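PDB 3VW5: cellobiose 2-epimerase from Ruminococcus albus, which catalyses the reversible epimerization of cellobiose to 4-O-beta-D-glucopyranosyl-D-mannose, acting on an unmodified sugar. Local coordinates for residues Arg52-Tyr57 and Tyr117-Tyr122; Gly90-Met95 and Tyr110-Ala115. The protein carries 2 engineered substitutions. All coordinates share one frame; numbering follows the deposited sequence.

In the fold
Both contacts use helix 109-126, one of the helices of the (alpha/alpha)6 barrel, and their centres lie 13 Å apart. Contact 1 joins the middle of this helix to helix 47-64; contact 2 seats a loop on its N-terminal turns. Along the chain, contact 2 is nested inside the larger loop that contact 1 closes. The two meet at Arg52, whose NE lies 3.5 Å from CZ of Phe114 in a cation-pi interaction, with Tyr110 alongside. His184 and Tyr373 also gather round Phe114. In barrels of this kind the substrate commonly binds in a cleft at one end of the helices.

Contact 1. Residues Arg52-Tyr57 and Tyr117-Tyr122; sequences RILWFY and YALSSY
Trp55 and Tyr117 stack where helices 47-64 and 109-126 run side by side, their local axes 8.0 Å apart and inclined at 27°. Such near-parallel helices, with helix 67-84 between them in the chain, are as expected of successive inner helices of the (alpha/alpha)6 barrel. The five-membered ring of the indole lies over the phenol in an offset stack, centroids 4.1 Å apart and planes at 20°, with Tyr117 CE2 displaced toward the rim of the indole. Each ring leaves its helix with CG anti to the backbone N (chi1 179° for Trp55), which carries the flat groups across the gap to overlap. At the edge of the indole, near its plane, Ala118 suits the closest backbone approach, its CA only 4.2 Å from Trp55 CA; Ala118 CB meets Leu54 CG at 3.9 Å. Leu54 reaches further: CD1 lies 3.8 Å from CB of Tyr122, and CD2 turns to Leu119. Ser121 is small enough to sit near the indole. An alanine in place of Tyr117 is likely to bare one face of the indole, opening a gap beside it and leaving Arg377 without its phenol partner. No hydrogen bond crosses, so between these two segments the contact rests on ring stacking and apolar burial, while Tyr117 OH is bonded to Arg377 of helix 373-385 and Ser121 OG to Glu191 of helix 179-196 and to Asn59.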
loop_
_atom_site.group_PDB
_atom_site.type_symbol
_atom_site.label_atom_id
_atom_site.label_comp_id
_atom_site.label_asym_id
_atom_site.label_seq_id
_atom_site.Cartn_x
_atom_site.Cartn_y
_atom_site.Cartn_z
ATOM N N ARG A 52 -1.876 -5.553 6.314
ATOM C CA ARG A 52 -1.217 -4.254 6.441
ATOM C C ARG A 52 -0.731 -3.983 7.869
ATOM O O ARG A 52 0.357 -3.419 8.081
ATOM C CB ARG A 52 -2.115 -3.145 5.920
ATOM C CG ARG A 52 -2.264 -3.196 4.424
ATOM C CD ARG A 52 -3.413 -2.353 3.910
ATOM N NE ARG A 52 -3.276 -2.077 2.486
ATOM C CZ ARG A 52 -4.014 -1.196 1.811
ATOM N NH1 ARG A 52 -4.958 -0.488 2.425
ATOM N NH2 ARG A 52 -3.799 -1.019 0.518
ATOM N N ILE A 53 -1.531 -4.403 8.841
ATOM C CA ILE A 53 -1.099 -4.349 10.225
ATOM C C ILE A 53 0.134 -5.249 10.418
ATOM O O ILE A 53 1.158 -4.800 10.953
ATOM C CB ILE A 53 -2.236 -4.706 11.178
ATOM C CG1 ILE A 53 -3.317 -3.640 11.073
ATOM C CG2 ILE A 53 -1.742 -4.809 12.627
ATOM C CD1 ILE A 53 -4.654 -4.033 11.700
ATOM N N LEU A 54 0.047 -6.496 9.944
ATOM C CA LEU A 54 1.185 -7.432 9.989
ATOM C C LEU A 54 2.417 -6.804 9.352
ATOM O O LEU A 54 3.497 -6.785 9.948
ATOM C CB LEU A 54 0.852 -8.772 9.324
ATOM C CG LEU A 54 1.995 -9.803 9.275
ATOM C CD1 LEU A 54 2.707 -9.941 10.617
ATOM C CD2 LEU A 54 1.549 -11.172 8.774
ATOM N N TRP A 55 2.262 -6.255 8.154
ATOM C CA TRP A 55 3.393 -5.588 7.535
ATOM C C TRP A 55 3.934 -4.477 8.432
ATOM O O TRP A 55 5.143 -4.298 8.570
ATOM C CB TRP A 55 3.056 -5.023 6.142
ATOM C CG TRP A 55 4.269 -4.326 5.573
ATOM C CD1 TRP A 55 5.252 -4.884 4.812
ATOM C CD2 TRP A 55 4.664 -2.959 5.794
ATOM N NE1 TRP A 55 6.213 -3.951 4.517
ATOM C CE2 TRP A 55 5.882 -2.762 5.112
ATOM C CE3 TRP A 55 4.098 -1.881 6.490
ATOM C CZ2 TRP A 55 6.550 -1.538 5.119
ATOM C CZ3 TRP A 55 4.767 -0.666 6.492
ATOM C CH2 TRP A 55 5.971 -0.505 5.815
ATOM N N PHE A 56 3.020 -3.724 9.028
ATOM C CA PHE A 56 3.379 -2.544 9.787
ATOM C C PHE A 56 4.153 -2.871 11.050
ATOM O O PHE A 56 5.191 -2.260 11.327
ATOM C CB PHE A 56 2.127 -1.776 10.178
ATOM C CG PHE A 56 2.369 -0.746 11.232
ATOM C CD1 PHE A 56 3.004 0.433 10.917
ATOM C CD2 PHE A 56 1.964 -0.964 12.533
ATOM C CE1 PHE A 56 3.226 1.381 11.872
ATOM C CE2 PHE A 56 2.170 -0.006 13.498
ATOM C CZ PHE A 56 2.806 1.170 13.173
ATOM N N TYR A 57 3.648 -3.821 11.827
ATOM C CA TYR A 57 4.350 -4.176 13.048
ATOM C C TYR A 57 5.673 -4.828 12.731
ATOM O O TYR A 57 6.704 -4.477 13.330
ATOM C CB TYR A 57 3.491 -5.042 13.961
ATOM C CG TYR A 57 2.545 -4.217 14.798
ATOM C CD1 TYR A 57 3.034 -3.236 15.669
ATOM C CD2 TYR A 57 1.173 -4.403 14.718
ATOM C CE1 TYR A 57 2.182 -2.481 16.442
ATOM C CE2 TYR A 57 0.312 -3.648 15.483
ATOM C CZ TYR A 57 0.818 -2.687 16.343
ATOM O OH TYR A 57 -0.043 -1.933 17.106
ATOM N N TYR A 117 3.347 -9.732 0.832
ATOM C CA TYR A 117 4.159 -8.602 1.272
ATOM C C TYR A 117 4.376 -8.625 2.792
ATOM O O TYR A 117 5.504 -8.487 3.274
ATOM C CB TYR A 117 3.464 -7.321 0.836
ATOM C CG TYR A 117 4.225 -6.040 1.059
ATOM C CD1 TYR A 117 5.580 -5.956 0.813
ATOM C CD2 TYR A 117 3.564 -4.892 1.487
ATOM C CE1 TYR A 117 6.269 -4.766 0.999
ATOM C CE2 TYR A 117 4.240 -3.698 1.677
ATOM C CZ TYR A 117 5.588 -3.635 1.426
ATOM O OH TYR A 117 6.255 -2.446 1.618
ATOM N N ALA A 118 3.280 -8.806 3.527
ATOM C CA ALA A 118 3.281 -8.890 4.983
ATOM C C ALA A 118 4.029 -10.133 5.496
ATOM O O ALA A 118 4.869 -10.020 6.376
ATOM C CB ALA A 118 1.863 -8.888 5.511
ATOM N N LEU A 119 3.706 -11.313 4.969
ATOM C CA LEU A 119 4.345 -12.551 5.410
ATOM C C LEU A 119 5.852 -12.475 5.185
ATOM O O LEU A 119 6.635 -12.865 6.057
ATOM C CB LEU A 119 3.740 -13.774 4.710
ATOM C CG LEU A 119 2.316 -14.150 5.159
ATOM C CD1 LEU A 119 1.621 -15.113 4.182
ATOM C CD2 LEU A 119 2.244 -14.685 6.592
ATOM N N SER A 120 6.259 -11.955 4.028
ATOM C CA SER A 120 7.678 -11.846 3.719
ATOM C C SER A 120 8.340 -11.005 4.774
ATOM O O SER A 120 9.399 -11.339 5.282
ATOM C CB SER A 120 7.908 -11.226 2.344
ATOM O OG SER A 120 7.435 -12.071 1.314
ATOM N N SER A 121 7.690 -9.906 5.110
ATOM C CA SER A 121 8.227 -8.963 6.075
ATOM C C SER A 121 8.309 -9.572 7.466
ATOM O O SER A 121 9.252 -9.319 8.203
ATOM C CB SER A 121 7.355 -7.712 6.101
ATOM O OG SER A 121 7.754 -6.837 5.076
ATOM N N TYR A 122 7.315 -10.372 7.819
ATOM C CA TYR A 122 7.269 -10.974 9.138
ATOM C C TYR A 122 8.393 -11.978 9.261
ATOM O O TYR A 122 9.028 -12.079 10.314
ATOM C CB TYR A 122 5.930 -11.648 9.395
ATOM C CG TYR A 122 5.874 -12.347 10.727
ATOM C CD1 TYR A 122 5.934 -11.628 11.909
ATOM C CD2 TYR A 122 5.754 -13.735 10.801
ATOM C CE1 TYR A 122 5.876 -12.266 13.124
ATOM C CE2 TYR A 122 5.697 -14.384 12.008
ATOM C CZ TYR A 122 5.764 -13.646 13.173
ATOM O OH TYR A 122 5.721 -14.301 14.386
#

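Contact 2. Residues Gly90-Met95 and Tyr110-Ala115; sequences GGVYWM and YNIAFA
Loop residues Gly91 to Trp94 pack against Asn111, Ile112 and Ala115 in a buried loop-on-helix contact, laid on the first turns of helix 109-126 just before the loop enters strand 95-96. Val92 is its apolar centre. The two methyls of this branched side chain divide the work: CG1 meets the CB of Ala115 at 3.9 Å, while CG2 lies 4.0 Å from CG1 of Ile112 and also rests against the amide of Asn111. Ala115 leaves room for a valine, and Ile112 CG1 lies against the loop backbone, 4.1 Å from the CA of Gly91. At Gly91 phi is +69°, a value that glycine adopts readily and most other residues avoid; the absence of a side chain also lets Ile112 come up to the backbone.

Asn111 supplies the polar part. The chi1 of -172° swings the Asn111 amide away from its own helix and toward the loop, and ND2 donates to a water at 2.9 Å. That water in turn donates to Val92 O at 2.7 Å, bridging side chain and loop backbone. ND2 also lies 2.6 Å from Tyr93 O. The six-membered part of the Trp94 indole meets Asn111 obliquely, its CZ3 3.8 Å from CB of Asn111 and its ring steeply inclined to the amide, at 75°.

Around this junction, Leu138 of helix 129-145 touches Val92, Ile112 and Ala115, and Val47 and Ile48 of helix 47-64 touch Asn111. Trp94 and Met95 form a classic beta bulge opposite Asp104, through which the loop passes into pairing with strand 102-108, the strand leading into helix 109-126.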
loop_
_atom_site.group_PDB
_atom_site.type_symbol
_atom_site.label_atom_id
_atom_site.label_comp_id
_atom_site.label_asym_id
_atom_site.label_seq_id
_atom_site.Cartn_x
_atom_site.Cartn_y
_atom_site.Cartn_z
ATOM N N GLY A 90 -6.457 -22.241 -2.204
ATOM C CA GLY A 90 -5.378 -21.276 -2.363
ATOM C C GLY A 90 -5.761 -19.819 -2.098
ATOM O O GLY A 90 -6.931 -19.478 -1.986
ATOM N N GLY A 91 -4.764 -18.953 -2.000
ATOM C CA GLY A 91 -5.009 -17.552 -1.744
ATOM C C GLY A 91 -5.528 -17.241 -0.346
ATOM O O GLY A 91 -5.441 -18.059 0.586
ATOM N N VAL A 92 -6.059 -16.033 -0.204
ATOM C CA VAL A 92 -6.626 -15.578 1.049
ATOM C C VAL A 92 -8.023 -15.027 0.784
ATOM O O VAL A 92 -8.299 -14.555 -0.314
ATOM C CB VAL A 92 -5.745 -14.486 1.693
ATOM C CG1 VAL A 92 -4.343 -15.006 1.905
ATOM C CG2 VAL A 92 -5.698 -13.248 0.810
ATOM N N TYR A 93 -8.903 -15.088 1.781
ATOM C CA TYR A 93 -10.254 -14.545 1.624
ATOM C C TYR A 93 -10.253 -13.017 1.635
ATOM O O TYR A 93 -9.213 -12.386 1.805
ATOM C CB TYR A 93 -11.188 -15.081 2.710
ATOM C CG TYR A 93 -11.157 -16.582 2.857
ATOM C CD1 TYR A 93 -11.674 -17.410 1.860
ATOM C CD2 TYR A 93 -10.609 -17.176 3.991
ATOM C CE1 TYR A 93 -11.639 -18.794 1.992
ATOM C CE2 TYR A 93 -10.568 -18.552 4.133
ATOM C CZ TYR A 93 -11.078 -19.360 3.131
ATOM O OH TYR A 93 -11.037 -20.729 3.277
ATOM N N TRP A 94 -11.426 -12.422 1.452
ATOM C CA TRP A 94 -11.543 -10.968 1.415
ATOM C C TRP A 94 -11.905 -10.377 2.796
ATOM O O TRP A 94 -11.344 -9.376 3.231
ATOM C CB TRP A 94 -12.559 -10.539 0.332
ATOM C CG TRP A 94 -12.690 -9.051 0.207
ATOM C CD1 TRP A 94 -13.708 -8.274 0.683
ATOM C CD2 TRP A 94 -11.757 -8.157 -0.404
ATOM N NE1 TRP A 94 -13.467 -6.951 0.406
ATOM C CE2 TRP A 94 -12.279 -6.851 -0.263
ATOM C CE3 TRP A 94 -10.535 -8.329 -1.060
ATOM C CZ2 TRP A 94 -11.622 -5.728 -0.756
ATOM C CZ3 TRP A 94 -9.885 -7.211 -1.548
ATOM C CH2 TRP A 94 -10.430 -5.928 -1.395
ATOM N N MET A 95 -12.832 -11.030 3.482
ATOM C CA MET A 95 -13.424 -10.494 4.686
ATOM C C MET A 95 -13.739 -11.602 5.664
ATOM O O MET A 95 -14.369 -12.594 5.302
ATOM C CB MET A 95 -14.736 -9.815 4.333
ATOM C CG MET A 95 -15.181 -8.823 5.381
ATOM S SD MET A 95 -14.302 -7.289 5.097
ATOM C CE MET A 95 -14.212 -6.728 6.775
ATOM N N TYR A 110 -4.899 -8.610 -5.816
ATOM C CA TYR A 110 -4.398 -7.479 -5.048
ATOM C C TYR A 110 -4.300 -7.809 -3.551
ATOM O O TYR A 110 -3.309 -7.479 -2.887
ATOM C CB TYR A 110 -5.345 -6.320 -5.316
ATOM C CG TYR A 110 -5.125 -5.086 -4.521
ATOM C CD1 TYR A 110 -4.354 -4.061 -5.027
ATOM C CD2 TYR A 110 -5.733 -4.913 -3.280
ATOM C CE1 TYR A 110 -4.161 -2.896 -4.315
ATOM C CE2 TYR A 110 -5.546 -3.753 -2.547
ATOM C CZ TYR A 110 -4.758 -2.740 -3.072
ATOM O OH TYR A 110 -4.566 -1.564 -2.376
ATOM N N ASN A 111 -5.328 -8.471 -3.032
ATOM C CA ASN A 111 -5.370 -8.880 -1.636
ATOM C C ASN A 111 -4.311 -9.935 -1.352
ATOM O O ASN A 111 -3.556 -9.807 -0.385
ATOM C CB ASN A 111 -6.766 -9.401 -1.284
ATOM C CG ASN A 111 -6.945 -9.670 0.203
ATOM O OD1 ASN A 111 -6.319 -9.028 1.045
ATOM N ND2 ASN A 111 -7.813 -10.622 0.527
ATOM N N ILE A 112 -4.239 -10.966 -2.200
ATOM C CA ILE A 112 -3.211 -12.010 -2.057
ATOM C C ILE A 112 -1.774 -11.478 -2.129
ATOM O O ILE A 112 -0.891 -11.962 -1.411
ATOM C CB ILE A 112 -3.358 -13.132 -3.093
ATOM C CG1 ILE A 112 -4.773 -13.722 -3.053
ATOM C CG2 ILE A 112 -2.295 -14.195 -2.849
ATOM C CD1 ILE A 112 -5.235 -14.341 -4.370
ATOM N N ALA A 113 -1.530 -10.504 -3.001
ATOM C CA ALA A 113 -0.209 -9.909 -3.099
ATOM C C ALA A 113 0.175 -9.317 -1.743
ATOM O O ALA A 113 1.315 -9.420 -1.310
ATOM C CB ALA A 113 -0.175 -8.834 -4.185
ATOM N N PHE A 114 -0.788 -8.693 -1.076
ATOM C CA PHE A 114 -0.497 -8.006 0.168
ATOM C C PHE A 114 -0.128 -8.986 1.271
ATOM O O PHE A 114 0.842 -8.771 1.998
ATOM C CB PHE A 114 -1.665 -7.133 0.605
ATOM C CG PHE A 114 -1.389 -5.691 0.478
ATOM C CD1 PHE A 114 -0.501 -5.077 1.351
ATOM C CD2 PHE A 114 -1.990 -4.935 -0.538
ATOM C CE1 PHE A 114 -0.214 -3.722 1.223
ATOM C CE2 PHE A 114 -1.722 -3.575 -0.676
ATOM C CZ PHE A 114 -0.827 -2.967 0.205
ATOM N N ALA A 115 -0.920 -10.049 1.394
ATOM C CA ALA A 115 -0.566 -11.170 2.265
ATOM C C ALA A 115 0.907 -11.576 2.063
ATOM O O ALA A 115 1.661 -11.704 3.028
ATOM C CB ALA A 115 -1.504 -12.347 2.028
HETATM O O HOH W 1 -9.111 -12.224 -1.493
#